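Local coordinates for beta-carbonic anhydrase (Methanothermobacter thermautotrophicus, PDB 1G5C), which catalyses the reversible hydration of carbon dioxide to bicarbonate as a zinc-dependent carbonic anhydrase of the beta class, at residues 85-90 / 156-161; 58-63 / 129-134; 26-31 / 53-58; 80-85 / 147-152. All coordinates share one frame; numbering follows the deposited sequence.

Contact 1: 85-90 / 156-161; sequences VGHTDC and IDINTG. With ZN (zinc ion), chain G.
His87 and Ile158 lie side by side and point the same way, with CD1 of the isoleucine 3.8 Å from ND1 of the histidine and approaching the ring obliquely. On the far side of that ring NE2 binds the zinc ion at 2.1 Å. Rotation of the imidazole is limited at two points: the metal holds NE2, and ND1 donates to the carbonyl O of Thr88 at 2.8 Å, a bond that arrives well above the carbonyl plane. CG of His87 sits between the backbone N and the carbonyl carbon (chi1 66°), which places the ring where ND1 reaches the O of the next residue. Thr88 runs past Ile158 in the opposite direction, and its OG1 accepts from Ile158 N at 2.9 Å with a nearly straight N-H...O angle of 173°. Ile156 CG2 meets CB of His87 at 3.5 Å and also reaches Val85 CG1, whose side chain it crosses at a slant. The backbones make a single parallel bridge, His87 with Ile156, with Ile156 N donating to Gly86 O (2.9 Å) and Thr88 N to Ile156 O (3.0 Å). Past the strand end, Asp157 OD1 accepts from Asn159 N, an Asx turn, and from Thr160 N, which makes the Asx motif. Cys90 SG and a water also bind the zinc, and Cys32 completes its shell, while Asp89 forms a salt bridge with Arg36. The arrangement is that of a beta-class carbonic anhydrase zinc site, two cysteines and one histidine with water as fourth ligand, built at the C-terminal ends of the parallel strands.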
# COMPACT_ATOMS: atom_id res chain seq x y z
N VAL A 85 0.02 -4.69 -11.51
CA VAL A 85 -0.52 -6.03 -11.76
C VAL A 85 -2.02 -6.07 -11.46
O VAL A 85 -2.46 -6.02 -10.30
CB VAL A 85 0.19 -7.12 -10.90
CG1 VAL A 85 -0.37 -8.50 -11.25
CG2 VAL A 85 1.69 -7.09 -11.15
N GLY A 86 -2.82 -6.10 -12.52
CA GLY A 86 -4.26 -6.21 -12.32
C GLY A 86 -4.55 -7.70 -12.27
O GLY A 86 -3.63 -8.51 -12.41
N HIS A 87 -5.80 -8.08 -12.07
CA HIS A 87 -6.11 -9.51 -12.03
C HIS A 87 -7.51 -9.75 -12.55
O HIS A 87 -8.36 -8.87 -12.51
CB HIS A 87 -6.00 -10.04 -10.59
CG HIS A 87 -7.03 -9.48 -9.67
ND1 HIS A 87 -8.25 -10.09 -9.45
CD2 HIS A 87 -7.05 -8.34 -8.95
CE1 HIS A 87 -8.97 -9.34 -8.63
NE2 HIS A 87 -8.27 -8.27 -8.31
N THR A 88 -7.74 -10.97 -13.03
CA THR A 88 -9.06 -11.32 -13.56
C THR A 88 -10.03 -11.43 -12.39
O THR A 88 -9.64 -11.69 -11.25
CB THR A 88 -9.02 -12.67 -14.28
OG1 THR A 88 -8.50 -13.66 -13.39
CG2 THR A 88 -8.14 -12.61 -15.52
N ASP A 89 -11.31 -11.23 -12.70
CA ASP A 89 -12.39 -11.29 -11.72
C ASP A 89 -12.20 -10.28 -10.59
O ASP A 89 -12.34 -10.62 -9.41
CB ASP A 89 -12.53 -12.71 -11.15
CG ASP A 89 -13.81 -12.88 -10.33
OD1 ASP A 89 -14.82 -12.26 -10.69
OD2 ASP A 89 -13.81 -13.63 -9.34
N CYS A 90 -11.89 -9.04 -10.96
CA CYS A 90 -11.69 -7.97 -9.98
C CYS A 90 -13.06 -7.41 -9.60
O CYS A 90 -13.43 -7.38 -8.43
CB CYS A 90 -10.81 -6.87 -10.56
SG CYS A 90 -10.41 -5.55 -9.40
N ILE A 156 -2.85 -10.74 -14.01
CA ILE A 156 -2.67 -12.12 -13.57
C ILE A 156 -4.01 -12.86 -13.47
O ILE A 156 -5.01 -12.27 -13.08
CB ILE A 156 -1.97 -12.16 -12.17
CG1 ILE A 156 -1.60 -13.61 -11.81
CG2 ILE A 156 -2.90 -11.59 -11.07
CD1 ILE A 156 -0.71 -13.71 -10.53
N ASP A 157 -4.02 -14.14 -13.86
CA ASP A 157 -5.22 -14.97 -13.74
C ASP A 157 -5.36 -15.22 -12.24
O ASP A 157 -4.49 -15.83 -11.63
CB ASP A 157 -5.03 -16.31 -14.47
CG ASP A 157 -6.27 -17.19 -14.41
OD1 ASP A 157 -6.74 -17.52 -13.29
OD2 ASP A 157 -6.78 -17.56 -15.48
N ILE A 158 -6.46 -14.77 -11.64
CA ILE A 158 -6.64 -14.90 -10.21
C ILE A 158 -6.70 -16.34 -9.66
O ILE A 158 -6.49 -16.57 -8.46
CB ILE A 158 -7.88 -14.08 -9.75
CG1 ILE A 158 -7.83 -13.83 -8.23
CG2 ILE A 158 -9.19 -14.78 -10.15
CD1 ILE A 158 -6.59 -13.05 -7.76
N ASN A 159 -6.95 -17.31 -10.52
CA ASN A 159 -7.01 -18.69 -10.05
C ASN A 159 -5.75 -19.51 -10.31
O ASN A 159 -5.42 -20.39 -9.53
CB ASN A 159 -8.21 -19.40 -10.67
CG ASN A 159 -9.52 -18.70 -10.37
OD1 ASN A 159 -9.85 -18.48 -9.20
ND2 ASN A 159 -10.25 -18.33 -11.40
N THR A 160 -5.03 -19.20 -11.38
CA THR A 160 -3.84 -19.96 -11.75
C THR A 160 -2.50 -19.25 -11.49
O THR A 160 -1.47 -19.91 -11.37
CB THR A 160 -3.90 -20.35 -13.24
OG1 THR A 160 -3.64 -19.19 -14.05
CG2 THR A 160 -5.31 -20.90 -13.61
N GLY A 161 -2.51 -17.92 -11.42
CA GLY A 161 -1.27 -17.18 -11.19
C GLY A 161 -0.51 -16.89 -12.48
O GLY A 161 0.57 -16.29 -12.48
ZN ZN G . -9.30 -6.61 -7.57
O HOH W 1 -10.71 -7.72 -6.61

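Contact 2: 58-63 / 129-134; sequences AGNIVD and EENVIE
Asn131 reaches from helix 128-141 across the side chain of Ile61, meeting it at about a right angle with OD1 3.6 Å from Ile61 CG1. Its other branch, ND2, turns to the backbone of the loop: it lies 2.8 Å from Gly59 O, but the N-H...O angle of 115° makes this bond weak, and a second weak bond runs from ND2 to Asn60 O at 3.4 Å. CG anti to the backbone N (chi1 178°) carries the amide out from the helix to these oxygens. The Asn60 amide crosses that of Asn131 obliquely, their planes 51° apart; the two ND2 atoms come within 3.3 Å as donors facing donors, so this approach is not a bond. Val132 CG2 packs against Asn60 ND2 at 4.0 Å. A water adds a firmer bridge, donating to Asn60 O and to Asn131 O at 2.8 Å each. With alanine in place of Asn131, Gly59 O and Asn60 O would probably each lose the weak donor that ND2 supplies, and Ile61 CG1 its neighbour. Gly59 has a positive phi, where a side chain would crowd the preceding carbonyl. The loop leads to Asp63, the N-cap of helix 64-77, and Arg138 of helix 128-141 donates to Val62 O. This is a loop after a strand's C-terminal end, met by helix 128-141 beside the zinc site of the alpha/beta fold.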
# COMPACT_ATOMS: atom_id res chain seq x y z
N ALA A 58 -8.08 -0.63 -3.79
CA ALA A 58 -9.18 -1.33 -4.45
C ALA A 58 -9.13 -1.20 -5.97
O ALA A 58 -9.34 -0.12 -6.51
CB ALA A 58 -10.53 -0.81 -3.92
N GLY A 59 -8.84 -2.31 -6.66
CA GLY A 59 -8.79 -2.29 -8.12
C GLY A 59 -7.49 -1.85 -8.76
O GLY A 59 -7.44 -1.67 -9.97
N ASN A 60 -6.43 -1.71 -7.95
CA ASN A 60 -5.13 -1.25 -8.44
C ASN A 60 -5.26 -0.08 -9.40
O ASN A 60 -4.74 -0.08 -10.53
CB ASN A 60 -4.30 -2.39 -9.07
CG ASN A 60 -5.05 -3.15 -10.15
OD1 ASN A 60 -5.78 -4.09 -9.87
ND2 ASN A 60 -4.87 -2.75 -11.39
N ILE A 61 -5.99 0.92 -8.95
CA ILE A 61 -6.21 2.14 -9.71
C ILE A 61 -5.15 3.16 -9.31
O ILE A 61 -4.93 3.40 -8.12
CB ILE A 61 -7.59 2.71 -9.41
CG1 ILE A 61 -8.66 1.72 -9.89
CG2 ILE A 61 -7.76 4.09 -10.08
CD1 ILE A 61 -10.06 2.12 -9.46
N VAL A 62 -4.49 3.76 -10.28
CA VAL A 62 -3.44 4.73 -10.01
C VAL A 62 -4.04 6.11 -9.74
O VAL A 62 -4.48 6.80 -10.66
CB VAL A 62 -2.46 4.83 -11.20
CG1 VAL A 62 -1.40 5.89 -10.92
CG2 VAL A 62 -1.81 3.48 -11.44
N ASP A 63 -4.09 6.49 -8.47
CA ASP A 63 -4.62 7.80 -8.08
C ASP A 63 -3.46 8.58 -7.45
O ASP A 63 -2.31 8.12 -7.48
CB ASP A 63 -5.79 7.65 -7.09
CG ASP A 63 -5.40 6.89 -5.83
OD1 ASP A 63 -6.25 6.73 -4.92
OD2 ASP A 63 -4.23 6.47 -5.72
N GLU A 129 -8.11 -5.10 -17.92
CA GLU A 129 -6.95 -4.81 -18.75
C GLU A 129 -6.81 -3.33 -19.07
O GLU A 129 -5.70 -2.78 -19.06
CB GLU A 129 -6.99 -5.63 -20.05
CG GLU A 129 -7.13 -7.14 -19.82
CD GLU A 129 -6.84 -7.95 -21.08
OE1 GLU A 129 -6.95 -7.40 -22.19
OE2 GLU A 129 -6.51 -9.15 -20.95
N GLU A 130 -7.93 -2.66 -19.34
CA GLU A 130 -7.86 -1.24 -19.66
C GLU A 130 -7.46 -0.43 -18.43
O GLU A 130 -6.79 0.60 -18.54
CB GLU A 130 -9.20 -0.75 -20.22
CG GLU A 130 -10.42 -1.17 -19.43
CD GLU A 130 -11.72 -0.83 -20.16
OE1 GLU A 130 -12.20 0.32 -20.03
OE2 GLU A 130 -12.25 -1.71 -20.86
N ASN A 131 -7.89 -0.87 -17.26
CA ASN A 131 -7.51 -0.15 -16.04
C ASN A 131 -6.00 -0.19 -15.86
O ASN A 131 -5.39 0.81 -15.46
CB ASN A 131 -8.19 -0.78 -14.83
CG ASN A 131 -7.80 -0.11 -13.55
OD1 ASN A 131 -7.96 1.09 -13.41
ND2 ASN A 131 -7.26 -0.89 -12.61
N VAL A 132 -5.38 -1.34 -16.15
CA VAL A 132 -3.93 -1.46 -16.04
C VAL A 132 -3.20 -0.52 -17.04
O VAL A 132 -2.27 0.21 -16.67
CB VAL A 132 -3.46 -2.91 -16.30
CG1 VAL A 132 -1.94 -2.93 -16.44
CG2 VAL A 132 -3.88 -3.82 -15.13
N ILE A 133 -3.61 -0.56 -18.30
CA ILE A 133 -3.01 0.28 -19.33
C ILE A 133 -3.17 1.74 -18.94
O ILE A 133 -2.25 2.54 -19.09
CB ILE A 133 -3.70 0.05 -20.71
CG1 ILE A 133 -3.40 -1.36 -21.21
CG2 ILE A 133 -3.20 1.09 -21.73
CD1 ILE A 133 -1.93 -1.60 -21.44
N GLU A 134 -4.34 2.08 -18.43
CA GLU A 134 -4.61 3.45 -18.00
C GLU A 134 -3.66 3.83 -16.85
O GLU A 134 -3.16 4.96 -16.79
CB GLU A 134 -6.06 3.55 -17.53
CG GLU A 134 -6.46 4.91 -16.97
CD GLU A 134 -6.19 6.04 -17.95
OE1 GLU A 134 -6.48 5.87 -19.16
OE2 GLU A 134 -5.70 7.11 -17.51
O HOH W 2 -3.99 0.96 -13.04

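Contact 3: 26-31 / 53-58; sequences KLCIIT and KVIKNA
Ile55 CD1 touches Cys28 SG at 3.7 Å and Ile30 CG1 at 4.2 Å, so that one methyl spans two residues of the neighbouring strand. Ile30 and Ile55 run side by side in the same direction, both with CG1 anti to the carbonyl carbon (chi1 -66° and -61°). On the other face of the sheet Thr31 lies alongside Lys56: its CG2 meets CG of the lysine at 3.6 Å and CE at 3.7 Å. These pairs are set by parallel strands whose axes approach to 4.7 Å at an angle of 16°. Ile29 exchanges bonds with both flanking residues opposite, its N donating to Lys53 O and its O accepting from Ile55 N, each at 2.8 Å. Lys53 N to Leu27 O and Thr31 N to Ile55 O extend the series; Asn57 N to Thr31 O, at 3.3 Å, is weak. Further out, Thr31 OG1 bonds to Val85 O on the next strand, and the ammonium of Lys53 meets Asp17 and Ser19. Helix 40-45 makes the connection of this beta-alpha-beta unit, while the second subunit offers backbone bonds to Val54 and Lys56. The chemistry is therefore divided: the side of Cys28, Ile30 and Ile55 is apolar apart from Lys53, Thr31 and the aliphatic part of Lys56 meet on the other face, the main-chain groups that face each other are bonded, the last one weakly, and the Lys53 charge is probably offset by its aspartate partner.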
# COMPACT_ATOMS: atom_id res chain seq x y z
N LYS A 26 15.37 -2.99 -8.25
CA LYS A 26 14.74 -2.09 -7.28
C LYS A 26 13.34 -1.97 -7.84
O LYS A 26 13.05 -1.11 -8.68
CB LYS A 26 15.45 -0.74 -7.22
CG LYS A 26 16.96 -0.81 -7.21
CD LYS A 26 17.52 -1.24 -5.88
CE LYS A 26 18.98 -0.78 -5.75
NZ LYS A 26 19.92 -1.45 -6.71
N LEU A 27 12.49 -2.85 -7.34
CA LEU A 27 11.10 -3.04 -7.77
C LEU A 27 9.96 -2.47 -6.91
O LEU A 27 9.99 -2.51 -5.68
CB LEU A 27 10.84 -4.54 -7.86
CG LEU A 27 10.65 -5.37 -9.11
CD1 LEU A 27 11.25 -6.77 -8.92
CD2 LEU A 27 9.16 -5.49 -9.39
N CYS A 28 8.92 -1.99 -7.59
CA CYS A 28 7.72 -1.53 -6.89
C CYS A 28 6.57 -2.17 -7.63
O CYS A 28 6.45 -2.04 -8.86
CB CYS A 28 7.55 -0.01 -6.94
SG CYS A 28 5.96 0.47 -6.18
N ILE A 29 5.72 -2.89 -6.89
CA ILE A 29 4.57 -3.56 -7.47
C ILE A 29 3.30 -2.81 -7.04
O ILE A 29 3.14 -2.46 -5.86
CB ILE A 29 4.43 -5.04 -6.96
CG1 ILE A 29 5.72 -5.84 -7.17
CG2 ILE A 29 3.26 -5.71 -7.66
CD1 ILE A 29 6.02 -6.18 -8.62
N ILE A 30 2.42 -2.55 -7.99
CA ILE A 30 1.15 -1.90 -7.69
C ILE A 30 0.06 -2.92 -8.05
O ILE A 30 -0.01 -3.39 -9.20
CB ILE A 30 0.96 -0.61 -8.53
CG1 ILE A 30 2.00 0.44 -8.11
CG2 ILE A 30 -0.44 -0.05 -8.32
CD1 ILE A 30 2.10 1.65 -9.03
N THR A 31 -0.76 -3.29 -7.08
CA THR A 31 -1.81 -4.26 -7.35
C THR A 31 -3.07 -4.03 -6.51
O THR A 31 -3.23 -2.97 -5.88
CB THR A 31 -1.27 -5.72 -7.19
OG1 THR A 31 -2.23 -6.65 -7.72
CG2 THR A 31 -0.95 -6.04 -5.71
N LYS A 53 8.75 -3.34 -3.11
CA LYS A 53 7.91 -2.45 -2.32
C LYS A 53 6.53 -2.73 -2.90
O LYS A 53 6.39 -2.85 -4.13
CB LYS A 53 8.30 -0.99 -2.55
CG LYS A 53 9.54 -0.52 -1.78
CD LYS A 53 10.79 -1.27 -2.22
CE LYS A 53 12.02 -0.73 -1.54
NZ LYS A 53 13.20 -1.59 -1.75
N VAL A 54 5.51 -2.84 -2.06
CA VAL A 54 4.19 -3.19 -2.58
C VAL A 54 3.07 -2.21 -2.21
O VAL A 54 2.83 -1.93 -1.04
CB VAL A 54 3.78 -4.63 -2.09
CG1 VAL A 54 2.46 -5.07 -2.73
CG2 VAL A 54 4.87 -5.62 -2.46
N ILE A 55 2.39 -1.70 -3.23
CA ILE A 55 1.28 -0.77 -3.04
C ILE A 55 -0.00 -1.51 -3.42
O ILE A 55 -0.04 -2.21 -4.43
CB ILE A 55 1.45 0.46 -3.94
CG1 ILE A 55 2.74 1.19 -3.57
CG2 ILE A 55 0.23 1.40 -3.80
CD1 ILE A 55 3.19 2.27 -4.58
N LYS A 56 -1.05 -1.36 -2.61
CA LYS A 56 -2.32 -2.03 -2.89
C LYS A 56 -3.52 -1.18 -2.50
O LYS A 56 -3.55 -0.57 -1.43
CB LYS A 56 -2.44 -3.36 -2.10
CG LYS A 56 -1.45 -4.47 -2.48
CD LYS A 56 -1.71 -5.75 -1.65
CE LYS A 56 -0.83 -6.92 -2.08
NZ LYS A 56 -1.32 -8.21 -1.46
N ASN A 57 -4.52 -1.14 -3.39
CA ASN A 57 -5.74 -0.41 -3.10
C ASN A 57 -6.86 -1.14 -3.84
O ASN A 57 -6.61 -2.19 -4.44
CB ASN A 57 -5.64 1.07 -3.54
CG ASN A 57 -5.53 1.24 -5.07
OD1 ASN A 57 -5.70 0.29 -5.85
ND2 ASN A 57 -5.26 2.46 -5.49
N ALA A 58 -8.08 -0.63 -3.79
CA ALA A 58 -9.18 -1.33 -4.45
C ALA A 58 -9.13 -1.20 -5.97
O ALA A 58 -9.34 -0.12 -6.51
CB ALA A 58 -10.53 -0.81 -3.92

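Contact 4: 80-85 / 147-152; sequences NEIIIV and ESIGVH. With CA (calcium ion), chain H.
Two parallel strands of the central sheet, 81-87 and 150-156, meet with axes 4.7 Å apart and only 12° between their directions. Ile82 lies at the middle of the pairing: its N donates to Gly150 O at 2.7 Å and its O accepts from His152 N at 2.8 Å. Gly150 N to Asn80 O and Ile84 N to His152 O continue the pattern. On one face Glu81, extended beyond CG, lays its carboxylate at the edge of the His152 ring, the planes 59° apart. OE2 stands 2.8 Å from NE2, yet the N-H...O angle of 116° makes the bond weak; NE2 also bonds to Glu170, and ND1 accepts from Asp169 N. The carboxylates of Glu81 and Glu170 approach each other at NE2, a crowding of negative charge that the ring N-H probably eases. A leucine in place of Glu81 would probably cost His152 NE2 this weak bond. On the opposite face Ile82 CD1 packs on Ile149 CG2 at 4.0 Å, with Leu139 of helix 128-141 lying against Ile82. Glu147 O and a water bind a calcium ion. Such parallel strands, joined through intervening helices, are typical of the alpha/beta core of beta-class carbonic anhydrases.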
# COMPACT_ATOMS: atom_id res chain seq x y z
N ASN A 80 13.57 1.74 -9.64
CA ASN A 80 13.74 2.15 -11.02
C ASN A 80 12.86 1.32 -11.94
O ASN A 80 12.97 1.40 -13.15
CB ASN A 80 15.23 2.05 -11.44
CG ASN A 80 15.78 0.64 -11.35
OD1 ASN A 80 15.05 -0.34 -11.49
ND2 ASN A 80 17.09 0.54 -11.12
N GLU A 81 11.98 0.52 -11.34
CA GLU A 81 11.06 -0.30 -12.12
C GLU A 81 9.75 -0.48 -11.37
O GLU A 81 9.74 -0.91 -10.21
CB GLU A 81 11.68 -1.67 -12.42
CG GLU A 81 10.77 -2.63 -13.19
CD GLU A 81 11.55 -3.78 -13.82
OE1 GLU A 81 12.58 -4.19 -13.25
OE2 GLU A 81 11.13 -4.27 -14.90
N ILE A 82 8.65 -0.15 -12.03
CA ILE A 82 7.33 -0.28 -11.42
C ILE A 82 6.50 -1.23 -12.28
O ILE A 82 6.52 -1.13 -13.51
CB ILE A 82 6.60 1.08 -11.37
CG1 ILE A 82 7.41 2.08 -10.55
CG2 ILE A 82 5.19 0.89 -10.79
CD1 ILE A 82 6.85 3.50 -10.60
N ILE A 83 5.77 -2.13 -11.63
CA ILE A 83 4.91 -3.08 -12.33
C ILE A 83 3.50 -3.04 -11.76
O ILE A 83 3.29 -3.35 -10.58
CB ILE A 83 5.42 -4.56 -12.20
CG1 ILE A 83 6.85 -4.69 -12.69
CG2 ILE A 83 4.52 -5.48 -13.02
CD1 ILE A 83 7.47 -6.09 -12.46
N ILE A 84 2.54 -2.63 -12.58
CA ILE A 84 1.17 -2.63 -12.11
C ILE A 84 0.68 -4.03 -12.46
O ILE A 84 0.95 -4.52 -13.58
CB ILE A 84 0.29 -1.60 -12.86
CG1 ILE A 84 0.80 -0.17 -12.57
CG2 ILE A 84 -1.18 -1.77 -12.44
CD1 ILE A 84 0.10 0.94 -13.38
N VAL A 85 0.02 -4.69 -11.51
CA VAL A 85 -0.52 -6.03 -11.76
C VAL A 85 -2.02 -6.07 -11.46
O VAL A 85 -2.46 -6.02 -10.30
CB VAL A 85 0.19 -7.12 -10.90
CG1 VAL A 85 -0.37 -8.50 -11.25
CG2 VAL A 85 1.69 -7.09 -11.15
N GLU A 147 11.18 9.61 -16.52
CA GLU A 147 11.09 8.68 -17.63
C GLU A 147 12.15 7.61 -17.54
O GLU A 147 12.01 6.58 -18.15
CB GLU A 147 11.16 9.40 -18.98
CG GLU A 147 9.89 10.15 -19.30
CD GLU A 147 9.87 10.72 -20.70
OE1 GLU A 147 10.95 10.77 -21.34
OE2 GLU A 147 8.78 11.14 -21.15
N SER A 148 13.19 7.81 -16.75
CA SER A 148 14.19 6.76 -16.63
C SER A 148 13.61 5.54 -15.86
O SER A 148 14.25 4.48 -15.79
CB SER A 148 15.43 7.27 -15.90
OG SER A 148 15.10 7.71 -14.60
N ILE A 149 12.42 5.69 -15.29
CA ILE A 149 11.79 4.59 -14.55
C ILE A 149 11.01 3.66 -15.50
O ILE A 149 10.20 4.12 -16.30
CB ILE A 149 10.80 5.13 -13.46
CG1 ILE A 149 11.49 6.18 -12.59
CG2 ILE A 149 10.29 3.98 -12.60
CD1 ILE A 149 12.81 5.69 -11.93
N GLY A 150 11.25 2.36 -15.42
CA GLY A 150 10.51 1.45 -16.28
C GLY A 150 9.14 1.18 -15.68
O GLY A 150 9.06 0.87 -14.48
N VAL A 151 8.08 1.30 -16.47
CA VAL A 151 6.72 1.06 -15.97
C VAL A 151 6.04 0.02 -16.85
O VAL A 151 5.84 0.22 -18.06
CB VAL A 151 5.91 2.37 -15.97
CG1 VAL A 151 4.55 2.14 -15.34
CG2 VAL A 151 6.66 3.44 -15.19
N HIS A 152 5.71 -1.12 -16.23
CA HIS A 152 5.11 -2.24 -16.94
C HIS A 152 3.69 -2.52 -16.45
O HIS A 152 3.34 -2.20 -15.32
CB HIS A 152 5.97 -3.49 -16.73
CG HIS A 152 7.44 -3.25 -16.98
ND1 HIS A 152 7.96 -3.04 -18.23
CD2 HIS A 152 8.49 -3.20 -16.12
CE1 HIS A 152 9.27 -2.86 -18.14
NE2 HIS A 152 9.61 -2.95 -16.87
CA CA H . 12.47 5.28 -20.16
O HOH W 3 11.00 3.75 -18.62

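Contacts 3, 4 and 1 follow one sheet in the order 53-57, 27-32, 81-87, 150-156. Contact 3 joins the first pair; contact 4 lies along the third and fourth strands and contact 1 at their C-terminal ends and the loops beyond. Contacts 4 and 1 share Val85 and have centres about 19 Å apart. Strand 27-32 connects to 81-87 through Val85 N and Ile30 O, 2.7 Å apart. Contact 2 follows contact 3 through Ala58 and reaches the zinc site of contact 1, where Gly59 CA lies 3.9 Å from Cys90 SG. Its Val62 CG2 packs on Ile84 CD1 of contact 4 at 3.7 Å. The calcium ion of contact 4 is 27.8 Å from the zinc ion.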